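Local coordinates for endoglucanase A (Clostridium cellulolyticum, PDB 1EDG), which probably hydrolyses internal beta-1,4-glucosidic bonds of cellulose, as a family 5 glycoside hydrolase with endoglucanase activity, at residues S91-S96 and I145-A150; N37-F42 and M100-E105; H123-V128 and E170-G175; P239-I242 and K248-V251. All coordinates share one frame; numbering follows the deposited sequence.

Contact 1: S91-S96 and I145-A150; sequences SDYKIS and ITSVWA
Asp92, Tyr93 and Ile95 meet helix 138-155 at Ser147 and Val148, in a contact that illustrates how a short hairpin can rest on a helix without any hydrogen bond passing directly between the two segments. The part with polar atoms lies around Ser147. Its CB sits 3.5 Å from the backbone O of Asp92, and Tyr93 approaches the same side chain, with Tyr93 CB 4.1 Å from Ser147 CB. The hydroxyl approaches the tyrosine ring obliquely, Ser147 OG standing 4.1 Å from Tyr93 CD2. Ser147 OG is hydrogen-bonded to the carbonyl of Lys143, which ties it back along the helix.

The apolar part is a crossing of two branched side chains at about a right angle. Ile95 keeps CG1 beside its backbone N (chi1 -64°) and then runs out straight, which carries CD1 to the helix, 4.1 Å from Val148 CG1. Ile95, a buried residue, also packs on Trp84 and Val88.

Polar bridging is left to Gln151, whose amide bonds the carbonyls of Tyr93 and Ser147 through NE2 and the N-H of Ile95 through OE1. One side chain thus stitches the backbone of 91-96 to the helix. The whole is a beta hairpin, strands 88-89 and 94-95, inserted after the second barrel strand and laid against the helix that follows the third, within a (beta/alpha)8 TIM barrel.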
loop_
_atom_site.group_PDB
_atom_site.type_symbol
_atom_site.label_atom_id
_atom_site.label_comp_id
_atom_site.label_asym_id
_atom_site.label_seq_id
_atom_site.Cartn_x
_atom_site.Cartn_y
_atom_site.Cartn_z
ATOM N N SER A 91 -22.524 15.198 10.384
ATOM C CA SER A 91 -22.908 15.018 8.993
ATOM C C SER A 91 -21.780 15.467 8.068
ATOM O O SER A 91 -21.752 15.105 6.889
ATOM C CB SER A 91 -24.175 15.826 8.703
ATOM O OG SER A 91 -23.992 17.198 9.035
ATOM N N ASP A 92 -20.872 16.274 8.607
ATOM C CA ASP A 92 -19.739 16.787 7.848
ATOM C C ASP A 92 -18.470 15.941 8.002
ATOM O O ASP A 92 -17.408 16.315 7.505
ATOM C CB ASP A 92 -19.459 18.239 8.244
ATOM C CG ASP A 92 -19.118 18.400 9.724
ATOM O OD1 ASP A 92 -19.351 17.469 10.516
ATOM O OD2 ASP A 92 -18.615 19.472 10.098
ATOM N N TYR A 93 -18.574 14.831 8.726
ATOM C CA TYR A 93 -17.447 13.929 8.948
ATOM C C TYR A 93 -16.196 14.653 9.445
ATOM O O TYR A 93 -15.102 14.451 8.914
ATOM C CB TYR A 93 -17.115 13.146 7.667
ATOM C CG TYR A 93 -18.266 12.341 7.107
ATOM C CD1 TYR A 93 -18.542 11.061 7.578
ATOM C CD2 TYR A 93 -19.078 12.863 6.102
ATOM C CE1 TYR A 93 -19.599 10.317 7.064
ATOM C CE2 TYR A 93 -20.140 12.127 5.580
ATOM C CZ TYR A 93 -20.395 10.859 6.064
ATOM O OH TYR A 93 -21.445 10.139 5.541
ATOM N N LYS A 94 -16.355 15.495 10.462
ATOM C CA LYS A 94 -15.235 16.243 11.025
ATOM C C LYS A 94 -14.259 15.291 11.715
ATOM O O LYS A 94 -14.662 14.462 12.541
ATOM C CB LYS A 94 -15.750 17.284 12.024
ATOM C CG LYS A 94 -14.668 18.077 12.744
ATOM C CD LYS A 94 -13.780 18.865 11.777
ATOM C CE LYS A 94 -14.556 19.942 11.012
ATOM N NZ LYS A 94 -13.693 20.685 10.034
ATOM N N ILE A 95 -12.981 15.396 11.361
ATOM C CA ILE A 95 -11.948 14.542 11.940
ATOM C C ILE A 95 -11.457 15.110 13.267
ATOM O O ILE A 95 -11.158 16.302 13.374
ATOM C CB ILE A 95 -10.731 14.380 10.976
ATOM C CG1 ILE A 95 -11.163 13.657 9.695
ATOM C CG2 ILE A 95 -9.615 13.589 11.656
ATOM C CD1 ILE A 95 -10.095 13.632 8.616
ATOM N N SER A 96 -11.389 14.252 14.277
ATOM C CA SER A 96 -10.913 14.654 15.594
ATOM C C SER A 96 -9.507 15.240 15.508
ATOM O O SER A 96 -8.605 14.612 14.942
ATOM C CB SER A 96 -10.879 13.444 16.520
ATOM O OG SER A 96 -10.180 13.761 17.712
ATOM N N ILE A 145 -15.624 10.751 1.189
ATOM C CA ILE A 145 -14.365 10.950 0.473
ATOM C C ILE A 145 -13.985 12.427 0.327
ATOM O O ILE A 145 -12.848 12.813 0.607
ATOM C CB ILE A 145 -14.407 10.243 -0.928
ATOM C CG1 ILE A 145 -14.387 8.719 -0.765
ATOM C CG2 ILE A 145 -13.246 10.702 -1.816
ATOM C CD1 ILE A 145 -13.098 8.147 -0.155
ATOM N N THR A 146 -14.934 13.260 -0.081
ATOM C CA THR A 146 -14.657 14.679 -0.258
ATOM C C THR A 146 -14.402 15.433 1.057
ATOM O O THR A 146 -13.503 16.278 1.125
ATOM C CB THR A 146 -15.775 15.383 -1.065
ATOM O OG1 THR A 146 -17.029 15.229 -0.389
ATOM C CG2 THR A 146 -15.888 14.782 -2.450
ATOM N N SER A 147 -15.169 15.119 2.102
ATOM C CA SER A 147 -15.002 15.787 3.398
ATOM C C SER A 147 -13.671 15.430 4.053
ATOM O O SER A 147 -12.923 16.299 4.501
ATOM C CB SER A 147 -16.139 15.407 4.349
ATOM O OG SER A 147 -17.400 15.752 3.804
ATOM N N VAL A 148 -13.397 14.134 4.124
ATOM C CA VAL A 148 -12.166 13.635 4.731
ATOM C C VAL A 148 -10.928 14.127 3.978
ATOM O O VAL A 148 -9.984 14.640 4.592
ATOM C CB VAL A 148 -12.192 12.083 4.826
ATOM C CG1 VAL A 148 -10.824 11.539 5.156
ATOM C CG2 VAL A 148 -13.192 11.656 5.897
ATOM N N TRP A 149 -10.952 14.045 2.651
ATOM C CA TRP A 149 -9.798 14.494 1.892
ATOM C C TRP A 149 -9.588 15.996 1.891
ATOM O O TRP A 149 -8.448 16.458 1.841
ATOM C CB TRP A 149 -9.779 13.884 0.489
ATOM C CG TRP A 149 -9.209 12.502 0.538
ATOM C CD1 TRP A 149 -9.876 11.333 0.355
ATOM C CD2 TRP A 149 -7.864 12.150 0.888
ATOM N NE1 TRP A 149 -9.038 10.268 0.581
ATOM C CE2 TRP A 149 -7.794 10.743 0.909
ATOM C CE3 TRP A 149 -6.713 12.893 1.195
ATOM C CZ2 TRP A 149 -6.615 10.055 1.231
ATOM C CZ3 TRP A 149 -5.546 12.210 1.514
ATOM C CH2 TRP A 149 -5.507 10.806 1.526
ATOM N N ALA A 150 -10.664 16.767 2.015
ATOM C CA ALA A 150 -10.525 18.221 2.067
ATOM C C ALA A 150 -9.785 18.580 3.361
ATOM O O ALA A 150 -8.938 19.470 3.377
ATOM C CB ALA A 150 -11.901 18.899 2.036
#

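Contact 2: N37-F42 and M100-E105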
loop_
_atom_site.group_PDB
_atom_site.type_symbol
_atom_site.label_atom_id
_atom_site.label_comp_id
_atom_site.label_asym_id
_atom_site.label_seq_id
_atom_site.Cartn_x
_atom_site.Cartn_y
_atom_site.Cartn_z
ATOM N N ASN A 37 -1.139 -2.594 10.837
ATOM C CA ASN A 37 -1.954 -2.832 12.034
ATOM C C ASN A 37 -1.759 -1.780 13.122
ATOM O O ASN A 37 -1.783 -2.095 14.312
ATOM C CB ASN A 37 -1.697 -4.236 12.604
ATOM C CG ASN A 37 -2.416 -5.339 11.826
ATOM O OD1 ASN A 37 -2.981 -5.105 10.754
ATOM N ND2 ASN A 37 -2.375 -6.555 12.359
ATOM N N THR A 38 -1.596 -0.528 12.712
ATOM C CA THR A 38 -1.392 0.583 13.635
ATOM C C THR A 38 -2.554 1.582 13.558
ATOM O O THR A 38 -3.617 1.322 14.132
ATOM C CB THR A 38 -0.034 1.243 13.360
ATOM O OG1 THR A 38 0.965 0.220 13.350
ATOM C CG2 THR A 38 0.332 2.254 14.432
ATOM N N PHE A 39 -2.401 2.677 12.812
ATOM C CA PHE A 39 -3.484 3.652 12.699
ATOM C C PHE A 39 -4.688 3.113 11.915
ATOM O O PHE A 39 -5.751 3.746 11.883
ATOM C CB PHE A 39 -2.979 4.955 12.093
ATOM C CG PHE A 39 -2.002 5.686 12.970
ATOM C CD1 PHE A 39 -2.423 6.281 14.155
ATOM C CD2 PHE A 39 -0.660 5.777 12.620
ATOM C CE1 PHE A 39 -1.525 6.960 14.980
ATOM C CE2 PHE A 39 0.247 6.454 13.438
ATOM C CZ PHE A 39 -0.188 7.047 14.621
ATOM N N ASP A 40 -4.510 1.949 11.290
ATOM C CA ASP A 40 -5.560 1.274 10.526
ATOM C C ASP A 40 -6.495 0.412 11.388
ATOM O O ASP A 40 -7.508 -0.103 10.892
ATOM C CB ASP A 40 -4.979 0.438 9.360
ATOM C CG ASP A 40 -3.738 -0.366 9.745
ATOM O OD1 ASP A 40 -2.767 0.234 10.232
ATOM O OD2 ASP A 40 -3.708 -1.588 9.505
ATOM N N ALA A 41 -6.151 0.236 12.663
ATOM C CA ALA A 41 -6.982 -0.553 13.571
ATOM C C ALA A 41 -8.318 0.180 13.756
ATOM O O ALA A 41 -8.339 1.401 13.926
ATOM C CB ALA A 41 -6.282 -0.727 14.914
ATOM N N PHE A 42 -9.427 -0.555 13.701
ATOM C CA PHE A 42 -10.742 0.068 13.852
ATOM C C PHE A 42 -11.614 -0.546 14.945
ATOM O O PHE A 42 -12.789 -0.204 15.069
ATOM C CB PHE A 42 -11.492 0.087 12.515
ATOM C CG PHE A 42 -11.736 -1.271 11.930
ATOM C CD1 PHE A 42 -12.878 -1.992 12.259
ATOM C CD2 PHE A 42 -10.829 -1.832 11.042
ATOM C CE1 PHE A 42 -13.108 -3.248 11.706
ATOM C CE2 PHE A 42 -11.053 -3.082 10.489
ATOM C CZ PHE A 42 -12.191 -3.793 10.820
ATOM N N MET A 100 -5.813 13.623 14.407
ATOM C CA MET A 100 -5.055 14.277 13.339
ATOM C C MET A 100 -3.657 14.683 13.809
ATOM O O MET A 100 -2.671 14.482 13.094
ATOM C CB MET A 100 -5.804 15.506 12.810
ATOM C CG MET A 100 -5.177 16.126 11.565
ATOM S SD MET A 100 -5.268 15.062 10.089
ATOM C CE MET A 100 -6.761 15.677 9.338
ATOM N N ASN A 101 -3.572 15.233 15.018
ATOM C CA ASN A 101 -2.287 15.657 15.579
ATOM C C ASN A 101 -1.306 14.501 15.718
ATOM O O ASN A 101 -0.128 14.642 15.388
ATOM C CB ASN A 101 -2.476 16.334 16.940
ATOM C CG ASN A 101 -3.145 17.687 16.832
ATOM O OD1 ASN A 101 -3.194 18.289 15.756
ATOM N ND2 ASN A 101 -3.677 18.173 17.947
ATOM N N ARG A 102 -1.792 13.364 16.204
ATOM C CA ARG A 102 -0.950 12.190 16.385
ATOM C C ARG A 102 -0.477 11.636 15.036
ATOM O O ARG A 102 0.696 11.281 14.881
ATOM C CB ARG A 102 -1.687 11.125 17.197
ATOM C CG ARG A 102 -0.900 9.835 17.414
ATOM C CD ARG A 102 0.470 10.075 18.057
ATOM N NE ARG A 102 1.241 8.834 18.108
ATOM C CZ ARG A 102 2.571 8.765 18.118
ATOM N NH1 ARG A 102 3.312 9.863 18.092
ATOM N NH2 ARG A 102 3.163 7.582 18.113
ATOM N N VAL A 103 -1.379 11.581 14.058
ATOM C CA VAL A 103 -1.017 11.094 12.727
ATOM C C VAL A 103 0.101 11.969 12.156
ATOM O O VAL A 103 1.101 11.454 11.639
ATOM C CB VAL A 103 -2.238 11.102 11.764
ATOM C CG1 VAL A 103 -1.796 10.766 10.329
ATOM C CG2 VAL A 103 -3.272 10.086 12.232
ATOM N N GLN A 104 -0.050 13.284 12.277
ATOM C CA GLN A 104 0.956 14.212 11.767
ATOM C C GLN A 104 2.309 14.039 12.465
ATOM O O GLN A 104 3.358 14.249 11.861
ATOM C CB GLN A 104 0.473 15.659 11.898
ATOM C CG GLN A 104 1.441 16.678 11.320
ATOM C CD GLN A 104 0.881 18.078 11.317
ATOM O OE1 GLN A 104 0.066 18.437 12.165
ATOM N NE2 GLN A 104 1.313 18.882 10.363
ATOM N N GLU A 105 2.275 13.664 13.738
ATOM C CA GLU A 105 3.491 13.449 14.522
ATOM C C GLU A 105 4.308 12.324 13.883
ATOM O O GLU A 105 5.504 12.474 13.633
ATOM C CB GLU A 105 3.097 13.057 15.948
ATOM C CG GLU A 105 3.913 13.682 17.061
ATOM C CD GLU A 105 3.191 13.607 18.407
ATOM O OE1 GLU A 105 2.949 12.486 18.902
ATOM O OE2 GLU A 105 2.839 14.672 18.958
#
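Phe39 reaches across to helix 97-111 and touches Arg102 and Val103 with its ring alone. The close part is at the ring edge: Arg102 CG lies near the ring plane, 3.8 Å from Phe39 CE1, and the two side chains run at about a right angle to each other. A bend at chi2 (55°) turns the rest of the arginine past the ring, leaving its guanidinium plane 61° from that of the phenyl group. Val103 makes a slacker approach over one ring face, with CG2 4.3 Å from Phe39 CD1. Phe39 belongs to a type I turn, Thr38 to Ala41, in the loop after the first strand of the TIM barrel, so the contact joins that loop to the helix after the second strand. Asp40 braces the turn, its OD1 accepting the N-H of Thr38 at 2.8 Å. The contact loosens toward Glu105, an exposed residue that does not touch the loop. It still steadies the arginine: Arg102 NH1 forms a salt bridge with Glu105 OE1 at 2.8 Å, using that oxygen's anti lone pair. Glu54 also forms a salt bridge with Arg102 NE, and the carbonyl of Thr62 accepts from NH2.

Contact 3: H123-V128 and E170-G175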
loop_
_atom_site.group_PDB
_atom_site.type_symbol
_atom_site.label_atom_id
_atom_site.label_comp_id
_atom_site.label_asym_id
_atom_site.label_seq_id
_atom_site.Cartn_x
_atom_site.Cartn_y
_atom_site.Cartn_z
ATOM N N HIS A 123 -9.296 1.005 6.353
ATOM C CA HIS A 123 -10.500 0.209 6.607
ATOM C C HIS A 123 -11.700 1.136 6.827
ATOM O O HIS A 123 -12.261 1.210 7.927
ATOM C CB HIS A 123 -10.297 -0.712 7.816
ATOM C CG HIS A 123 -9.260 -1.777 7.605
ATOM N ND1 HIS A 123 -8.277 -2.056 8.534
ATOM C CD2 HIS A 123 -9.081 -2.662 6.595
ATOM C CE1 HIS A 123 -7.543 -3.068 8.107
ATOM N NE2 HIS A 123 -8.010 -3.455 6.934
ATOM N N ASP A 124 -12.065 1.867 5.776
ATOM C CA ASP A 124 -13.176 2.806 5.841
ATOM C C ASP A 124 -14.342 2.438 4.926
ATOM O O ASP A 124 -15.175 3.284 4.606
ATOM C CB ASP A 124 -12.687 4.227 5.560
ATOM C CG ASP A 124 -11.889 4.812 6.716
ATOM O OD1 ASP A 124 -12.017 4.300 7.850
ATOM O OD2 ASP A 124 -11.156 5.801 6.503
ATOM N N VAL A 125 -14.374 1.184 4.480
ATOM C CA VAL A 125 -15.466 0.703 3.639
ATOM C C VAL A 125 -16.528 0.267 4.649
ATOM O O VAL A 125 -16.415 -0.804 5.252
ATOM C CB VAL A 125 -15.049 -0.520 2.775
ATOM C CG1 VAL A 125 -16.199 -0.927 1.844
ATOM C CG2 VAL A 125 -13.801 -0.207 1.965
ATOM N N ASP A 126 -17.526 1.121 4.853
ATOM C CA ASP A 126 -18.593 0.872 5.814
ATOM C C ASP A 126 -19.793 1.697 5.363
ATOM O O ASP A 126 -19.715 2.922 5.297
ATOM C CB ASP A 126 -18.137 1.346 7.197
ATOM C CG ASP A 126 -19.103 0.963 8.300
ATOM O OD1 ASP A 126 -20.225 1.503 8.341
ATOM O OD2 ASP A 126 -18.738 0.115 9.137
ATOM N N LYS A 127 -20.915 1.032 5.117
ATOM C CA LYS A 127 -22.133 1.696 4.647
ATOM C C LYS A 127 -22.631 2.859 5.501
ATOM O O LYS A 127 -23.108 3.863 4.975
ATOM C CB LYS A 127 -23.251 0.663 4.488
ATOM C CG LYS A 127 -22.977 -0.349 3.399
ATOM C CD LYS A 127 -23.965 -1.494 3.425
ATOM C CE LYS A 127 -23.675 -2.456 2.291
ATOM N NZ LYS A 127 -24.553 -3.653 2.313
ATOM N N VAL A 128 -22.510 2.724 6.814
ATOM C CA VAL A 128 -22.979 3.749 7.739
ATOM C C VAL A 128 -21.969 4.835 8.079
ATOM O O VAL A 128 -22.266 6.025 7.982
ATOM C CB VAL A 128 -23.452 3.108 9.066
ATOM C CG1 VAL A 128 -23.990 4.174 10.007
ATOM C CG2 VAL A 128 -24.500 2.040 8.792
ATOM N N GLU A 170 -8.501 -0.686 -0.416
ATOM C CA GLU A 170 -9.008 -1.811 -1.197
ATOM C C GLU A 170 -10.530 -1.697 -1.328
ATOM O O GLU A 170 -11.271 -2.529 -0.801
ATOM C CB GLU A 170 -8.616 -3.147 -0.538
ATOM C CG GLU A 170 -7.110 -3.426 -0.554
ATOM C CD GLU A 170 -6.721 -4.760 0.080
ATOM O OE1 GLU A 170 -7.560 -5.423 0.720
ATOM O OE2 GLU A 170 -5.546 -5.153 -0.062
ATOM N N PRO A 171 -11.014 -0.668 -2.044
ATOM C CA PRO A 171 -12.466 -0.486 -2.212
ATOM C C PRO A 171 -13.072 -1.749 -2.829
ATOM O O PRO A 171 -12.573 -2.270 -3.830
ATOM C CB PRO A 171 -12.557 0.739 -3.122
ATOM C CG PRO A 171 -11.296 0.652 -3.936
ATOM C CD PRO A 171 -10.256 0.237 -2.927
ATOM N N ARG A 172 -14.131 -2.262 -2.211
ATOM C CA ARG A 172 -14.734 -3.501 -2.679
ATOM C C ARG A 172 -16.132 -3.665 -2.092
ATOM O O ARG A 172 -16.544 -2.887 -1.231
ATOM C CB ARG A 172 -13.859 -4.669 -2.204
ATOM C CG ARG A 172 -13.816 -4.800 -0.676
ATOM C CD ARG A 172 -12.681 -5.688 -0.198
ATOM N NE ARG A 172 -12.734 -5.927 1.244
ATOM C CZ ARG A 172 -12.337 -5.064 2.178
ATOM N NH1 ARG A 172 -11.842 -3.882 1.842
ATOM N NH2 ARG A 172 -12.433 -5.388 3.460
ATOM N N LEU A 173 -16.837 -4.703 -2.536
ATOM C CA LEU A 173 -18.176 -4.993 -2.032
ATOM C C LEU A 173 -18.067 -5.926 -0.825
ATOM O O LEU A 173 -18.147 -7.145 -0.963
ATOM C CB LEU A 173 -19.035 -5.636 -3.127
ATOM C CG LEU A 173 -19.347 -4.755 -4.339
ATOM C CD1 LEU A 173 -20.049 -5.576 -5.407
ATOM C CD2 LEU A 173 -20.196 -3.559 -3.918
ATOM N N VAL A 174 -17.863 -5.347 0.355
ATOM C CA VAL A 174 -17.732 -6.130 1.582
ATOM C C VAL A 174 -18.988 -6.974 1.791
ATOM O O VAL A 174 -20.108 -6.475 1.680
ATOM C CB VAL A 174 -17.516 -5.227 2.820
ATOM C CG1 VAL A 174 -17.328 -6.075 4.061
ATOM C CG2 VAL A 174 -16.304 -4.330 2.616
ATOM N N GLY A 175 -18.796 -8.259 2.057
ATOM C CA GLY A 175 -19.925 -9.143 2.273
ATOM C C GLY A 175 -20.376 -9.864 1.017
ATOM O O GLY A 175 -20.927 -10.962 1.101
#
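Val125 turns CG1 anti to its backbone N (chi1 -176°), while Val174, with nearly the same first torsion, keeps CG2 beside its own N. These are the two methyls that meet: Val125 CG1 lies 3.5 Å from Val174 CG2, tighter than usual for two carbons. The same Val125 methyl lies 3.7 Å from the backbone O of Arg172, so it touches both a side chain and the main chain of the opposing loop.

Arg172 works differently. With chi1 at 64° its CG stands between the backbone N and the carbonyl carbon, and the chain then extends to NE before the guanidinium turns back over its own loop. There Arg172 NH1 donates to the carbonyl O of Glu170 at 3.0 Å, a fairly straight bond (159°) with the oxygen in the guanidinium plane. NE forms a salt bridge with Glu179; two nitrogens of the guanidinium are thus held, which limits its rotation. Val174 CG2 lies over one guanidinium face, 3.9 Å above the plane and offset toward the rim, while Val125 CG2 comes obliquely to within 4.2 Å of Arg172 NH1. Charge and hydrocarbon thus share one small cluster, part of it open to solvent.

The carboxylate of Glu170 bonds His254. Glu170 and Pro171 belong to an Asn-Glu-Pro sequence whose glutamate is probably the general acid/base, as in family 5 relatives. Both segments are loops that follow barrel strands, 116-120 and 163-166, on the carboxyl-terminal side of the TIM barrel, the side on which active sites of this fold are built.

Contact 4: P239-I242 and K248-V251; sequences PNDI and KIIV
Ile249 presents two branches to segment 239-242, and each meets a different residue. Its CG2 sits opposite the backbone N, with CG1 swung beside that N (chi1 -54°). This divides the side chain: Ile249 CG2 packs on the proline ring, 4.1 Å from Pro239 CD, while CD1 reaches the acid, 4.0 Å from Asp241 OD2. Both approaches are oblique.

Asp241 points its carboxylate at the start of the strand. OD2 lies 3.8 Å from Lys248 CB, whose amino end bends away, so the lysine contributes hydrocarbon here and no salt bridge. The polar link runs through water: it donates to Asp241 OD2 at 2.7 Å and accepts the N-H of Lys248 at 2.9 Å. Arg208 and Asn245 also hold OD2, giving this oxygen several partners. The other oxygen turns back on its own loop, where Asp241 OD1 receives the N-H of Ile242 at 2.8 Å, from 38° out of the carboxylate plane. Gripped at both oxygens, the carboxylate would be hard to rotate.

Pro239 and Asp241 also touch helix 187-209. The loop between helix 228-232 and strand 249-254 thus packs at the amino-terminal end of the sixth parallel strand of the TIM barrel.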
loop_
_atom_site.group_PDB
_atom_site.type_symbol
_atom_site.label_atom_id
_atom_site.label_comp_id
_atom_site.label_asym_id
_atom_site.label_seq_id
_atom_site.Cartn_x
_atom_site.Cartn_y
_atom_site.Cartn_z
ATOM N N PRO A 239 -8.298 8.856 -13.412
ATOM C CA PRO A 239 -8.943 10.151 -13.168
ATOM C C PRO A 239 -8.390 11.296 -14.022
ATOM O O PRO A 239 -7.204 11.321 -14.356
ATOM C CB PRO A 239 -8.641 10.417 -11.687
ATOM C CG PRO A 239 -8.394 9.063 -11.121
ATOM C CD PRO A 239 -7.614 8.381 -12.196
ATOM N N ASN A 240 -9.259 12.249 -14.345
ATOM C CA ASN A 240 -8.881 13.431 -15.106
ATOM C C ASN A 240 -8.227 14.379 -14.100
ATOM O O ASN A 240 -8.810 14.674 -13.055
ATOM C CB ASN A 240 -10.132 14.096 -15.704
ATOM C CG ASN A 240 -9.807 15.350 -16.496
ATOM O OD1 ASN A 240 -10.010 16.472 -16.026
ATOM N ND2 ASN A 240 -9.302 15.166 -17.709
ATOM N N ASP A 241 -7.017 14.837 -14.396
ATOM C CA ASP A 241 -6.299 15.739 -13.501
ATOM C C ASP A 241 -6.399 17.169 -14.039
ATOM O O ASP A 241 -6.775 17.374 -15.197
ATOM C CB ASP A 241 -4.827 15.301 -13.404
ATOM C CG ASP A 241 -4.143 15.763 -12.120
ATOM O OD1 ASP A 241 -4.749 16.515 -11.330
ATOM O OD2 ASP A 241 -2.977 15.374 -11.898
ATOM N N ILE A 242 -6.096 18.157 -13.201
ATOM C CA ILE A 242 -6.150 19.550 -13.637
ATOM C C ILE A 242 -5.166 19.815 -14.764
ATOM O O ILE A 242 -4.106 19.184 -14.849
ATOM C CB ILE A 242 -5.826 20.549 -12.505
ATOM C CG1 ILE A 242 -4.471 20.223 -11.874
ATOM C CG2 ILE A 242 -6.950 20.581 -11.494
ATOM C CD1 ILE A 242 -4.020 21.227 -10.847
ATOM N N LYS A 248 0.753 12.837 -13.019
ATOM C CA LYS A 248 0.874 12.922 -11.560
ATOM C C LYS A 248 0.011 11.898 -10.812
ATOM O O LYS A 248 -0.120 11.970 -9.587
ATOM C CB LYS A 248 0.543 14.335 -11.067
ATOM C CG LYS A 248 1.627 15.360 -11.347
ATOM C CD LYS A 248 2.904 14.996 -10.614
ATOM C CE LYS A 248 3.978 16.043 -10.803
ATOM N NZ LYS A 248 4.457 16.067 -12.205
ATOM N N ILE A 249 -0.587 10.960 -11.544
ATOM C CA ILE A 249 -1.437 9.935 -10.934
ATOM C C ILE A 249 -0.733 8.581 -11.012
ATOM O O ILE A 249 -0.315 8.142 -12.088
ATOM C CB ILE A 249 -2.838 9.830 -11.625
ATOM C CG1 ILE A 249 -3.541 11.199 -11.662
ATOM C CG2 ILE A 249 -3.705 8.805 -10.902
ATOM C CD1 ILE A 249 -3.783 11.810 -10.309
ATOM N N ILE A 250 -0.601 7.933 -9.861
ATOM C CA ILE A 250 0.059 6.637 -9.741
ATOM C C ILE A 250 -0.976 5.531 -9.507
ATOM O O ILE A 250 -1.885 5.690 -8.685
ATOM C CB ILE A 250 1.045 6.646 -8.538
ATOM C CG1 ILE A 250 2.076 7.758 -8.706
ATOM C CG2 ILE A 250 1.738 5.294 -8.398
ATOM C CD1 ILE A 250 2.940 7.971 -7.477
ATOM N N VAL A 251 -0.841 4.420 -10.223
ATOM C CA VAL A 251 -1.749 3.291 -10.060
ATOM C C VAL A 251 -1.289 2.475 -8.846
ATOM O O VAL A 251 -0.095 2.186 -8.697
ATOM C CB VAL A 251 -1.741 2.373 -11.307
ATOM C CG1 VAL A 251 -2.725 1.229 -11.136
ATOM C CG2 VAL A 251 -2.059 3.187 -12.552
HETATM O O HOH W 1 -1.680 14.097 -13.872
#

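Overall arrangement
All four contacts belong to one eight-stranded parallel barrel, and lie in segments that follow strands one to four or lead into the sixth. Contacts 1 and 2 touch, Ile95 packing on Met100 where strand 94-95 runs on into helix 97-111, although their centres are 16 Å apart; along the chain their segments alternate. Contact 3 likewise alternates with contact 1, and it meets contact 2 through His123, which packs on Phe42 and probably bonds the carbonyl of Asp40. Contact 4 comes last in the chain, 22 to 26 Å from the others between centres, at the entry to strand 249-254. Contacts 1 and 3 thus both touch contact 2 but not each other, while contact 4 stands apart at the sixth strand.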